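PDB 1UUT: REP protein from Adeno-associated virus 5, which probably initiates viral DNA replication as an HUH-type endonuclease, binding the terminal-repeat origin and nicking it at the terminal resolution site. Local coordinates for residues 79-84 with 161-166. Residues are numbered along the deposited sequence; the frame is centred on the assembly and turned at random.
With MG (magnesium ion), chain E.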
# COMPACT_ATOMS: atom_id res chain seq x y z
N VAL A 79 -4.53 1.42 -2.49
CA VAL A 79 -3.40 1.15 -1.61
C VAL A 79 -3.83 1.47 -0.19
O VAL A 79 -4.45 2.51 0.04
CB VAL A 79 -2.19 2.04 -1.99
CG1 VAL A 79 -1.03 1.80 -1.02
CG2 VAL A 79 -1.75 1.74 -3.41
N GLN A 80 -3.52 0.59 0.74
CA GLN A 80 -3.89 0.79 2.14
C GLN A 80 -2.68 0.55 3.03
O GLN A 80 -2.01 -0.48 2.91
CB GLN A 80 -5.04 -0.15 2.52
CG GLN A 80 -5.54 -0.00 3.95
CD GLN A 80 -6.94 -0.57 4.16
OE1 GLN A 80 -7.92 0.00 3.70
NE2 GLN A 80 -7.03 -1.68 4.86
N PHE A 81 -2.35 1.53 3.86
CA PHE A 81 -1.23 1.42 4.79
C PHE A 81 -1.78 0.90 6.11
O PHE A 81 -2.73 1.46 6.67
CB PHE A 81 -0.58 2.79 4.98
CG PHE A 81 0.72 2.74 5.72
CD1 PHE A 81 1.05 3.73 6.64
CD2 PHE A 81 1.62 1.71 5.49
CE1 PHE A 81 2.26 3.68 7.32
CE2 PHE A 81 2.83 1.66 6.17
CZ PHE A 81 3.15 2.64 7.09
N GLU A 82 -1.19 -0.18 6.63
CA GLU A 82 -1.65 -0.77 7.87
C GLU A 82 -0.56 -0.97 8.90
O GLU A 82 0.61 -1.15 8.56
CB GLU A 82 -2.29 -2.13 7.58
CG GLU A 82 -3.51 -2.04 6.68
CD GLU A 82 -4.00 -3.39 6.24
OE1 GLU A 82 -3.50 -4.40 6.76
OE2 GLU A 82 -4.87 -3.44 5.35
N LYS A 83 -0.95 -0.88 10.16
CA LYS A 83 -0.04 -1.09 11.27
C LYS A 83 -0.43 -2.47 11.80
O LYS A 83 -1.42 -2.62 12.50
CB LYS A 83 -0.26 -0.01 12.34
CG LYS A 83 0.50 -0.22 13.64
CD LYS A 83 0.21 0.92 14.59
CE LYS A 83 0.44 0.56 16.04
NZ LYS A 83 1.87 0.39 16.38
N GLY A 84 0.29 -3.49 11.33
CA GLY A 84 0.02 -4.85 11.75
C GLY A 84 0.59 -5.13 13.12
O GLY A 84 1.17 -4.25 13.75
N GLU A 161 -5.13 -0.19 13.29
CA GLU A 161 -4.57 -1.05 12.25
C GLU A 161 -4.61 -0.30 10.90
O GLU A 161 -3.64 -0.32 10.15
CB GLU A 161 -5.32 -2.37 12.14
CG GLU A 161 -4.72 -3.27 11.09
CD GLU A 161 -5.39 -4.62 11.01
OE1 GLU A 161 -6.50 -4.78 11.56
OE2 GLU A 161 -4.80 -5.52 10.39
N LEU A 162 -5.74 0.34 10.60
CA LEU A 162 -5.84 1.13 9.38
C LEU A 162 -5.10 2.44 9.66
O LEU A 162 -5.39 3.12 10.65
CB LEU A 162 -7.30 1.45 9.05
CG LEU A 162 -7.55 2.51 7.97
CD1 LEU A 162 -7.06 2.04 6.61
CD2 LEU A 162 -9.03 2.83 7.91
N GLN A 163 -4.10 2.76 8.83
CA GLN A 163 -3.35 4.00 9.01
C GLN A 163 -3.72 5.04 7.95
O GLN A 163 -3.80 6.22 8.25
CB GLN A 163 -1.84 3.73 8.97
CG GLN A 163 -1.30 2.99 10.18
CD GLN A 163 -1.22 3.86 11.41
OE1 GLN A 163 -0.63 4.94 11.38
NE2 GLN A 163 -1.81 3.41 12.50
N TRP A 164 -3.97 4.59 6.72
CA TRP A 164 -4.31 5.49 5.63
C TRP A 164 -4.59 4.63 4.39
O TRP A 164 -4.26 3.44 4.37
CB TRP A 164 -3.13 6.43 5.34
CG TRP A 164 -3.48 7.76 4.72
CD1 TRP A 164 -3.55 8.06 3.39
CD2 TRP A 164 -3.78 8.97 5.42
NE1 TRP A 164 -3.85 9.39 3.21
CE2 TRP A 164 -4.00 9.97 4.44
CE3 TRP A 164 -3.87 9.32 6.77
CZ2 TRP A 164 -4.30 11.30 4.78
CZ3 TRP A 164 -4.17 10.64 7.11
CH2 TRP A 164 -4.39 11.61 6.11
N ALA A 165 -5.19 5.22 3.37
CA ALA A 165 -5.50 4.51 2.13
C ALA A 165 -5.62 5.55 1.02
O ALA A 165 -5.93 6.71 1.29
CB ALA A 165 -6.79 3.71 2.26
N TRP A 166 -5.32 5.14 -0.21
CA TRP A 166 -5.38 6.00 -1.39
C TRP A 166 -6.01 5.18 -2.51
O TRP A 166 -5.89 3.95 -2.52
CB TRP A 166 -3.97 6.41 -1.86
CG TRP A 166 -3.04 7.06 -0.86
CD1 TRP A 166 -2.73 8.39 -0.78
CD2 TRP A 166 -2.25 6.41 0.15
NE1 TRP A 166 -1.79 8.60 0.20
CE2 TRP A 166 -1.48 7.40 0.79
CE3 TRP A 166 -2.11 5.07 0.57
CZ2 TRP A 166 -0.58 7.12 1.83
CZ3 TRP A 166 -1.23 4.78 1.61
CH2 TRP A 166 -0.47 5.80 2.22
MG MG E . -2.61 -6.67 6.62
O HOH W 1 -2.36 -6.32 8.65
O HOH W 2 -1.45 -8.25 5.93
O HOH W 3 -4.45 -7.61 6.46
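Val79 pairs with Trp166 and Phe81 with Trp164 in antiparallel register, the two strand axes 4.5 Å apart at 171°, with the strand of 162-166 forming an edge of the central antiparallel sheet of the Rep catalytic domain. A classic beta bulge breaks the ladder, two residues, Gln163 and Trp164, standing opposite the single Phe81, whose O accepts a bond of 2.9 Å from Gln163 N and a weak one from Trp164 N. Beyond the bulge, Lys83 N meets a lone pair of Glu161 O at 2.7 Å.

On the side of the sheet facing helix 50-71, the CE3-CZ3 rim of Trp166 reaches back to strand 79-83, with CE3 3.8 Å from Val79 CG1 and CZ3 4.0 Å from Phe81 CB. Gln163 CB packs obliquely against the Phe81 ring, and the bent Gln163 chain sends NE2 to Pro160 O and Leu47 O and OE1 to Glu49 N.

The opposite side packs partly on helix 179-194, through Leu162 and Ala165, and carries the magnesium ligand Glu82. Leu162 CD1 lies against the Gln80 amide, 3.6 Å from CD, while Gln80 OE1 accepts a hydrogen bond from Arg182. With CG beside its own backbone N (chi1 -62°) and the chain then extended, Glu82 brings OE1 to magnesium, which His89 also binds. Glu161 OE2 accepts a hydrogen bond from a magnesium-bound water and makes a salt bridge with Lys157. Gln80 NE2, bonded also to Leu154 O, steadies the other Glu82 oxygen, OE2, from its anti side at 2.8 Å.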